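Side-chain contacts in 5'-Methylthioadenosine Nucleosidase (Arabidopsis thaliana, PDB 2H8G), which is a nucleosidase of the phosphorylase superfamily, with an alpha/beta fold, that holds adenine in a pocket and is found here as two copies of the chain: residues N75-G80 and S96-A101; S134-H139 and A205-A210; I110-G115 and T253-F258. All coordinates share one frame; numbering follows the deposited sequence.

Contact 1 (N75-G80 and S96-A101)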
loop_
_atom_site.group_PDB
_atom_site.type_symbol
_atom_site.label_atom_id
_atom_site.label_comp_id
_atom_site.label_asym_id
_atom_site.label_seq_id
_atom_site.Cartn_x
_atom_site.Cartn_y
_atom_site.Cartn_z
ATOM N N ASN A 75 -22.357 2.629 -1.026
ATOM C CA ASN A 75 -21.429 1.953 -1.913
ATOM C C ASN A 75 -20.541 1.067 -1.049
ATOM O O ASN A 75 -20.110 1.472 0.028
ATOM C CB ASN A 75 -20.571 2.972 -2.672
ATOM C CG ASN A 75 -21.372 3.775 -3.682
ATOM O OD1 ASN A 75 -21.355 5.007 -3.669
ATOM N ND2 ASN A 75 -22.075 3.079 -4.565
ATOM N N VAL A 76 -20.305 -0.156 -1.502
ATOM C CA VAL A 76 -19.441 -1.082 -0.777
ATOM C C VAL A 76 -18.388 -1.550 -1.771
ATOM O O VAL A 76 -18.721 -2.083 -2.828
ATOM C CB VAL A 76 -20.218 -2.310 -0.253
ATOM C CG1 VAL A 76 -19.262 -3.273 0.441
ATOM C CG2 VAL A 76 -21.300 -1.862 0.715
ATOM N N VAL A 77 -17.118 -1.345 -1.440
ATOM C CA VAL A 77 -16.045 -1.744 -2.337
ATOM C C VAL A 77 -15.109 -2.756 -1.695
ATOM O O VAL A 77 -14.735 -2.624 -0.528
ATOM C CB VAL A 77 -15.238 -0.518 -2.810
ATOM C CG1 VAL A 77 -16.165 0.455 -3.514
ATOM C CG2 VAL A 77 -14.562 0.159 -1.628
ATOM N N CYS A 78 -14.749 -3.775 -2.472
ATOM C CA CYS A 78 -13.865 -4.842 -2.019
ATOM C C CYS A 78 -12.771 -5.046 -3.054
ATOM O O CYS A 78 -13.022 -4.925 -4.255
ATOM C CB CYS A 78 -14.644 -6.149 -1.870
ATOM S SG CYS A 78 -16.086 -6.052 -0.800
ATOM N N PRO A 79 -11.546 -5.371 -2.607
ATOM C CA PRO A 79 -10.415 -5.593 -3.514
ATOM C C PRO A 79 -10.636 -6.786 -4.444
ATOM O O PRO A 79 -9.999 -6.894 -5.492
ATOM C CB PRO A 79 -9.239 -5.789 -2.558
ATOM C CG PRO A 79 -9.882 -6.390 -1.349
ATOM C CD PRO A 79 -11.133 -5.555 -1.203
ATOM N N GLY A 80 -11.537 -7.679 -4.048
ATOM C CA GLY A 80 -11.851 -8.836 -4.867
ATOM C C GLY A 80 -10.853 -9.974 -4.838
ATOM O O GLY A 80 -9.913 -9.988 -4.040
ATOM N N SER A 96 -5.408 0.420 0.108
ATOM C CA SER A 96 -5.098 1.806 -0.203
ATOM C C SER A 96 -5.552 2.145 -1.615
ATOM O O SER A 96 -6.073 3.233 -1.856
ATOM C CB SER A 96 -3.591 2.077 -0.042
ATOM O OG SER A 96 -2.823 1.542 -1.106
ATOM N N LEU A 97 -5.373 1.206 -2.543
ATOM C CA LEU A 97 -5.763 1.431 -3.934
ATOM C C LEU A 97 -7.270 1.577 -4.115
ATOM O O LEU A 97 -7.727 2.507 -4.784
ATOM C CB LEU A 97 -5.250 0.298 -4.824
ATOM C CG LEU A 97 -3.732 0.174 -4.952
ATOM C CD1 LEU A 97 -3.383 -1.142 -5.616
ATOM C CD2 LEU A 97 -3.190 1.347 -5.753
ATOM N N ILE A 98 -8.054 0.680 -3.523
ATOM C CA ILE A 98 -9.500 0.790 -3.684
ATOM C C ILE A 98 -10.062 1.996 -2.940
ATOM O O ILE A 98 -11.066 2.571 -3.350
ATOM C CB ILE A 98 -10.240 -0.500 -3.248
ATOM C CG1 ILE A 98 -10.098 -0.736 -1.743
ATOM C CG2 ILE A 98 -9.695 -1.682 -4.029
ATOM C CD1 ILE A 98 -10.864 -1.952 -1.252
ATOM N N THR A 99 -9.413 2.394 -1.850
ATOM C CA THR A 99 -9.868 3.564 -1.112
ATOM C C THR A 99 -9.622 4.798 -1.986
ATOM O O THR A 99 -10.496 5.658 -2.126
ATOM C CB THR A 99 -9.107 3.730 0.221
ATOM O OG1 THR A 99 -9.343 2.589 1.049
ATOM C CG2 THR A 99 -9.579 4.979 0.950
ATOM N N PHE A 100 -8.437 4.863 -2.587
ATOM C CA PHE A 100 -8.074 5.979 -3.448
ATOM C C PHE A 100 -9.006 6.066 -4.656
ATOM O O PHE A 100 -9.577 7.120 -4.932
ATOM C CB PHE A 100 -6.632 5.819 -3.934
ATOM C CG PHE A 100 -6.194 6.885 -4.899
ATOM C CD1 PHE A 100 -5.888 8.166 -4.453
ATOM C CD2 PHE A 100 -6.109 6.611 -6.260
ATOM C CE1 PHE A 100 -5.504 9.163 -5.354
ATOM C CE2 PHE A 100 -5.727 7.599 -7.166
ATOM C CZ PHE A 100 -5.425 8.873 -6.710
ATOM N N ALA A 101 -9.165 4.954 -5.367
ATOM C CA ALA A 101 -10.017 4.937 -6.555
ATOM C C ALA A 101 -11.485 5.216 -6.232
ATOM O O ALA A 101 -12.164 5.931 -6.974
ATOM C CB ALA A 101 -9.876 3.596 -7.276
#

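Contact 2 (S134-H139 and A205-A210)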
loop_
_atom_site.group_PDB
_atom_site.type_symbol
_atom_site.label_atom_id
_atom_site.label_comp_id
_atom_site.label_asym_id
_atom_site.label_seq_id
_atom_site.Cartn_x
_atom_site.Cartn_y
_atom_site.Cartn_z
ATOM N N SER A 134 -10.497 4.783 17.662
ATOM C CA SER A 134 -10.156 6.160 18.029
ATOM C C SER A 134 -9.078 6.712 17.094
ATOM O O SER A 134 -9.259 7.757 16.469
ATOM C CB SER A 134 -9.665 6.216 19.482
ATOM O OG SER A 134 -8.631 5.278 19.724
ATOM N N ASP A 135 -7.949 6.015 17.024
ATOM C CA ASP A 135 -6.863 6.397 16.130
ATOM C C ASP A 135 -6.206 5.128 15.619
ATOM O O ASP A 135 -6.466 4.037 16.127
ATOM C CB ASP A 135 -5.833 7.313 16.814
ATOM C CG ASP A 135 -5.327 6.766 18.129
ATOM O OD1 ASP A 135 -5.356 5.538 18.332
ATOM O OD2 ASP A 135 -4.872 7.582 18.960
ATOM N N VAL A 136 -5.355 5.274 14.614
ATOM C CA VAL A 136 -4.719 4.121 14.005
ATOM C C VAL A 136 -3.240 4.348 13.725
ATOM O O VAL A 136 -2.812 5.468 13.470
ATOM C CB VAL A 136 -5.454 3.767 12.692
ATOM C CG1 VAL A 136 -5.322 4.918 11.694
ATOM C CG2 VAL A 136 -4.923 2.469 12.127
ATOM N N VAL A 137 -2.470 3.270 13.790
ATOM C CA VAL A 137 -1.036 3.308 13.542
ATOM C C VAL A 137 -0.610 2.039 12.812
ATOM O O VAL A 137 -1.395 1.091 12.704
ATOM C CB VAL A 137 -0.229 3.356 14.871
ATOM C CG1 VAL A 137 -0.543 4.628 15.631
ATOM C CG2 VAL A 137 -0.551 2.138 15.729
ATOM N N PHE A 138 0.622 2.043 12.300
ATOM C CA PHE A 138 1.217 0.864 11.653
ATOM C C PHE A 138 2.233 0.314 12.651
ATOM O O PHE A 138 2.892 1.091 13.342
ATOM C CB PHE A 138 2.036 1.207 10.401
ATOM C CG PHE A 138 1.229 1.613 9.203
ATOM C CD1 PHE A 138 0.959 2.950 8.957
ATOM C CD2 PHE A 138 0.801 0.663 8.280
ATOM C CE1 PHE A 138 0.283 3.343 7.804
ATOM C CE2 PHE A 138 0.123 1.044 7.126
ATOM C CZ PHE A 138 -0.135 2.384 6.884
ATOM N N HIS A 139 2.380 -1.005 12.719
ATOM C CA HIS A 139 3.383 -1.589 13.609
ATOM C C HIS A 139 4.503 -2.283 12.837
ATOM O O HIS A 139 5.468 -2.747 13.441
ATOM C CB HIS A 139 2.761 -2.577 14.611
ATOM C CG HIS A 139 1.875 -3.614 13.991
ATOM N ND1 HIS A 139 2.356 -4.720 13.320
ATOM C CD2 HIS A 139 0.527 -3.712 13.958
ATOM C CE1 HIS A 139 1.337 -5.454 12.901
ATOM N NE2 HIS A 139 0.217 -4.864 13.275
ATOM N N ALA A 205 -3.744 2.089 6.406
ATOM C CA ALA A 205 -3.548 2.439 5.005
ATOM C C ALA A 205 -4.792 3.153 4.492
ATOM O O ALA A 205 -4.699 4.108 3.720
ATOM C CB ALA A 205 -3.274 1.186 4.178
ATOM N N VAL A 206 -5.963 2.685 4.917
ATOM C CA VAL A 206 -7.203 3.330 4.504
ATOM C C VAL A 206 -7.195 4.750 5.076
ATOM O O VAL A 206 -7.577 5.704 4.392
ATOM C CB VAL A 206 -8.443 2.570 5.031
ATOM C CG1 VAL A 206 -9.723 3.317 4.644
ATOM C CG2 VAL A 206 -8.470 1.157 4.448
ATOM N N ALA A 207 -6.750 4.890 6.325
ATOM C CA ALA A 207 -6.695 6.206 6.966
ATOM C C ALA A 207 -5.691 7.109 6.257
ATOM O O ALA A 207 -5.924 8.312 6.119
ATOM C CB ALA A 207 -6.327 6.062 8.442
ATOM N N TYR A 208 -4.577 6.537 5.807
ATOM C CA TYR A 208 -3.568 7.315 5.095
ATOM C C TYR A 208 -4.177 7.956 3.843
ATOM O O TYR A 208 -4.035 9.157 3.614
ATOM C CB TYR A 208 -2.391 6.422 4.693
ATOM C CG TYR A 208 -1.337 7.155 3.903
ATOM C CD1 TYR A 208 -0.506 8.089 4.519
ATOM C CD2 TYR A 208 -1.202 6.956 2.532
ATOM C CE1 TYR A 208 0.430 8.807 3.791
ATOM C CE2 TYR A 208 -0.265 7.674 1.791
ATOM C CZ TYR A 208 0.545 8.597 2.431
ATOM O OH TYR A 208 1.475 9.313 1.718
ATOM N N VAL A 209 -4.866 7.153 3.037
ATOM C CA VAL A 209 -5.477 7.654 1.811
ATOM C C VAL A 209 -6.603 8.639 2.095
ATOM O O VAL A 209 -6.713 9.671 1.427
ATOM C CB VAL A 209 -6.028 6.491 0.957
ATOM C CG1 VAL A 209 -6.742 7.037 -0.283
ATOM C CG2 VAL A 209 -4.891 5.575 0.557
ATOM N N ALA A 210 -7.438 8.326 3.081
ATOM C CA ALA A 210 -8.546 9.208 3.437
ATOM C C ALA A 210 -7.998 10.568 3.852
ATOM O O ALA A 210 -8.571 11.608 3.513
ATOM C CB ALA A 210 -9.366 8.598 4.568
#

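Contact 3 (I110-G115 and T253-F258)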
loop_
_atom_site.group_PDB
_atom_site.type_symbol
_atom_site.label_atom_id
_atom_site.label_comp_id
_atom_site.label_asym_id
_atom_site.label_seq_id
_atom_site.Cartn_x
_atom_site.Cartn_y
_atom_site.Cartn_z
ATOM N N ILE A 110 -18.235 10.301 3.567
ATOM C CA ILE A 110 -17.533 9.628 4.647
ATOM C C ILE A 110 -17.221 8.196 4.246
ATOM O O ILE A 110 -17.965 7.578 3.482
ATOM C CB ILE A 110 -18.401 9.646 5.933
ATOM C CG1 ILE A 110 -17.648 9.014 7.108
ATOM C CG2 ILE A 110 -19.717 8.930 5.675
ATOM C CD1 ILE A 110 -18.289 9.321 8.464
ATOM N N ILE A 111 -16.107 7.674 4.753
ATOM C CA ILE A 111 -15.691 6.311 4.455
ATOM C C ILE A 111 -15.768 5.482 5.726
ATOM O O ILE A 111 -15.424 5.958 6.801
ATOM C CB ILE A 111 -14.230 6.269 3.960
ATOM C CG1 ILE A 111 -14.102 7.029 2.642
ATOM C CG2 ILE A 111 -13.774 4.823 3.795
ATOM C CD1 ILE A 111 -12.677 7.337 2.264
ATOM N N ILE A 112 -16.240 4.248 5.604
ATOM C CA ILE A 112 -16.300 3.359 6.754
ATOM C C ILE A 112 -15.504 2.114 6.398
ATOM O O ILE A 112 -15.844 1.412 5.448
ATOM C CB ILE A 112 -17.741 2.902 7.091
ATOM C CG1 ILE A 112 -18.628 4.111 7.394
ATOM C CG2 ILE A 112 -17.705 1.951 8.292
ATOM C CD1 ILE A 112 -20.077 3.747 7.666
ATOM N N ASN A 113 -14.427 1.865 7.135
ATOM C CA ASN A 113 -13.612 0.673 6.919
ATOM C C ASN A 113 -14.152 -0.334 7.930
ATOM O O ASN A 113 -13.942 -0.191 9.127
ATOM C CB ASN A 113 -12.134 0.972 7.206
ATOM C CG ASN A 113 -11.251 -0.265 7.114
ATOM O OD1 ASN A 113 -10.267 -0.391 7.850
ATOM N ND2 ASN A 113 -11.585 -1.176 6.200
ATOM N N ALA A 114 -14.882 -1.334 7.445
ATOM C CA ALA A 114 -15.460 -2.340 8.329
ATOM C C ALA A 114 -14.818 -3.686 8.067
ATOM O O ALA A 114 -14.616 -4.070 6.918
ATOM C CB ALA A 114 -16.973 -2.425 8.101
ATOM N N GLY A 115 -14.486 -4.403 9.136
ATOM C CA GLY A 115 -13.878 -5.707 8.965
ATOM C C GLY A 115 -13.550 -6.368 10.284
ATOM O O GLY A 115 -13.764 -5.792 11.354
ATOM N N THR A 253 -25.260 -1.902 10.236
ATOM C CA THR A 253 -26.624 -1.503 9.914
ATOM C C THR A 253 -27.089 -0.389 10.843
ATOM O O THR A 253 -27.714 0.574 10.400
ATOM C CB THR A 253 -27.587 -2.692 10.018
ATOM O OG1 THR A 253 -27.226 -3.677 9.043
ATOM C CG2 THR A 253 -29.019 -2.243 9.773
ATOM N N LYS A 254 -26.780 -0.516 12.130
ATOM C CA LYS A 254 -27.167 0.507 13.092
ATOM C C LYS A 254 -26.434 1.810 12.795
ATOM O O LYS A 254 -26.975 2.896 12.982
ATOM C CB LYS A 254 -26.852 0.050 14.517
ATOM C CG LYS A 254 -27.727 -1.091 14.999
ATOM C CD LYS A 254 -27.363 -1.493 16.415
ATOM C CE LYS A 254 -28.240 -2.631 16.905
ATOM N NZ LYS A 254 -29.673 -2.229 16.948
ATOM N N VAL A 255 -25.198 1.703 12.325
ATOM C CA VAL A 255 -24.422 2.889 12.006
ATOM C C VAL A 255 -25.034 3.601 10.802
ATOM O O VAL A 255 -25.174 4.824 10.798
ATOM C CB VAL A 255 -22.947 2.521 11.719
ATOM C CG1 VAL A 255 -22.214 3.713 11.126
ATOM C CG2 VAL A 255 -22.266 2.082 13.018
ATOM N N ILE A 256 -25.412 2.833 9.785
ATOM C CA ILE A 256 -26.020 3.414 8.594
ATOM C C ILE A 256 -27.315 4.142 8.940
ATOM O O ILE A 256 -27.539 5.270 8.497
ATOM C CB ILE A 256 -26.304 2.333 7.525
ATOM C CG1 ILE A 256 -24.995 1.936 6.842
ATOM C CG2 ILE A 256 -27.298 2.851 6.495
ATOM C CD1 ILE A 256 -24.267 3.106 6.202
ATOM N N ASN A 257 -28.163 3.504 9.739
ATOM C CA ASN A 257 -29.423 4.128 10.120
ATOM C C ASN A 257 -29.225 5.356 11.001
ATOM O O ASN A 257 -30.067 6.254 11.022
ATOM C CB ASN A 257 -30.332 3.111 10.810
ATOM C CG ASN A 257 -31.027 2.197 9.821
ATOM O OD1 ASN A 257 -31.726 2.662 8.918
ATOM N ND2 ASN A 257 -30.839 0.893 9.980
ATOM N N PHE A 258 -28.107 5.403 11.719
ATOM C CA PHE A 258 -27.809 6.547 12.576
ATOM C C PHE A 258 -27.360 7.727 11.717
ATOM O O PHE A 258 -27.796 8.862 11.919
ATOM C CB PHE A 258 -26.692 6.207 13.561
ATOM C CG PHE A 258 -26.324 7.344 14.470
ATOM C CD1 PHE A 258 -27.076 7.613 15.608
ATOM C CD2 PHE A 258 -25.236 8.159 14.177
ATOM C CE1 PHE A 258 -26.748 8.677 16.443
ATOM C CE2 PHE A 258 -24.901 9.228 15.006
ATOM C CZ PHE A 258 -25.659 9.485 16.142
#

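Contact 1 (N75-G80 and S96-A101)
Two torsions of Ile98 set up its meeting with Val77 and Pro79: chi1 of 66° puts CG1 between the backbone N and the carbonyl carbon, and chi2 of 177° then runs the chain out fully extended to CD1. CG2 is left beside the backbone N. The residue therefore presents two prongs to the end of the strand, a longer one ending at CD1 and a shorter one at CG2. The long prong does most of the touching. Ile98 CD1 lies 3.6 Å from Pro79 CD and 3.7 Å from Pro79 N, so the methyl sits over one face of the pyrrolidine ring, on its N–CD side. Behind that point it stays near the backbone, 4.0 Å from Val77 O and 4.1 Å from the carbonyl carbon of Cys78. The CB of Val77 points to the helix, but CG2 comes only to 4.3 Å of Ile98 CD1, a looser approach than that of the proline. The short prong is spent on Pro79 CA, which lies 4.0 Å from Ile98 CG2. Strand 72-78 and helix 92-106 are the first two elements of a beta-alpha-beta crossover that returns through strand 110-119; both strands pair in parallel with strand 28-32, which lies between them, and Ile98 also rests on Val32 of that middle strand. The touching side chains are apolar and all four touching residues are buried, with 159 Å² of surface lost over both segments, and Cys78 contributes backbone while its CB points away from the helix. Elsewhere on the same helix, Phe100 meets the ring of Trp62 of the second subunit, with the planes at about 40°, and Leu97 packs on Phe100 of that subunit. The nearest CA atoms, those of Pro79 and Ile98, are 6.5 Å apart.

Contact 2 (S134-H139 and A205-A210)
Val136 and Ala207 make the tight half of this contact, in which strand 130-138 of the central mixed sheet of the phosphorylase-superfamily alpha/beta fold lies against helix 203-212. The CG1 methyl of Val136 stands 3.6 Å from Ala207 CB, and both residues direct their CB atoms at the opposing segment, so methyl meets methyl directly. The valine owes this to a chi1 of 63°, which sets CG1 between its own backbone N and carbonyl carbon. Because Ala207 has nothing beyond CB, the backbones can come close: the CA atoms of this pair are 7.6 Å apart. Two residues further along the strand and two back along the helix, Phe138 is paired with Ala205 in the register, at a CA separation of 8.3 Å, so strand and helix segments run in opposing directions here. This second half is reached differently. The CB of Phe138 does not aim at the helix; the ring swings over to it, and CZ at the far end makes the approach, obliquely, to main-chain atoms of Ala205. Packing is looser still beside it, where Tyr208 leads its ring away, and its nearest side-chain atom, CB, stays 5.1 Å from Phe138 CZ. Val136 and Phe138 both pack on Ala204 of the same helix, and Arg141 makes a cation-pi contact with the Phe138 ring. Away from the helix, Asp135 is held by a salt bridge to Arg174 and a hydrogen bond to Gln157, and Ser134, where the chain turns a corner, is partly exposed. The side chain of Phe138 is about 12 Å from the bound adenine, too far to line its pocket. Phe138 CZ lies 3.7 Å from Ala205 N and 3.9 Å from Ala205 CA, but 4.3 Å from Ala205 CB.

Contact 3 (I110-G115 and T253-F258)
Helix 233-259, the long helix near the C-terminus, lies against strand 110-119 of the central sheet in this alpha/beta fold, and Ile112 is the strand residue that makes the contact. It faces Val255, with 9.7 Å between the two CA atoms, and the two side chains reach toward each other tip to tip. Ile112 does so with chi2 at 177°, which extends CG1 straight out to CD1; that methyl stops 4.1 Å from Val255 CG1. For Val255 the touching branch is the one anti to the backbone N, chi1 169°. Ile256 adds a more distant neighbour: although its CB does not point at the strand, its CD1 arrives 4.5 Å from Ile112 CD1. A single methyl of the strand thus meets two branched side chains of one helical turn. The interface is light, burying 78 Å² over both segments, and the same side chains also pack on neighbouring strands. Ile112 and Val255 both pack on Leu220 of strand 217-226, while Ile112 and Ile256 both pack on Phe31 of strand 28-32, so the helix spans three adjacent strands of the sheet.

All three contacts join a helix to one mixed sheet, with centres about 15 Å apart for contacts 1 and 2 and for contacts 1 and 3, and about 17 Å for contacts 2 and 3. Contact 1 closes first along the chain; contact 2 then falls wholly between the two segments of contact 3, so distant parts of the chain are brought onto one sheet. Helices 92-106 and 203-212 pack together, Thr99 CG2 lying 3.7 Å from Val209 CG1, and both reach Ile111. The next residue, Ile112, points to helix 233-259. Neighbouring residues of strand 110-119 thus serve opposite faces, giving helix-sheet-helix layering, and contacts 1 and 2 share the face that meets the second subunit.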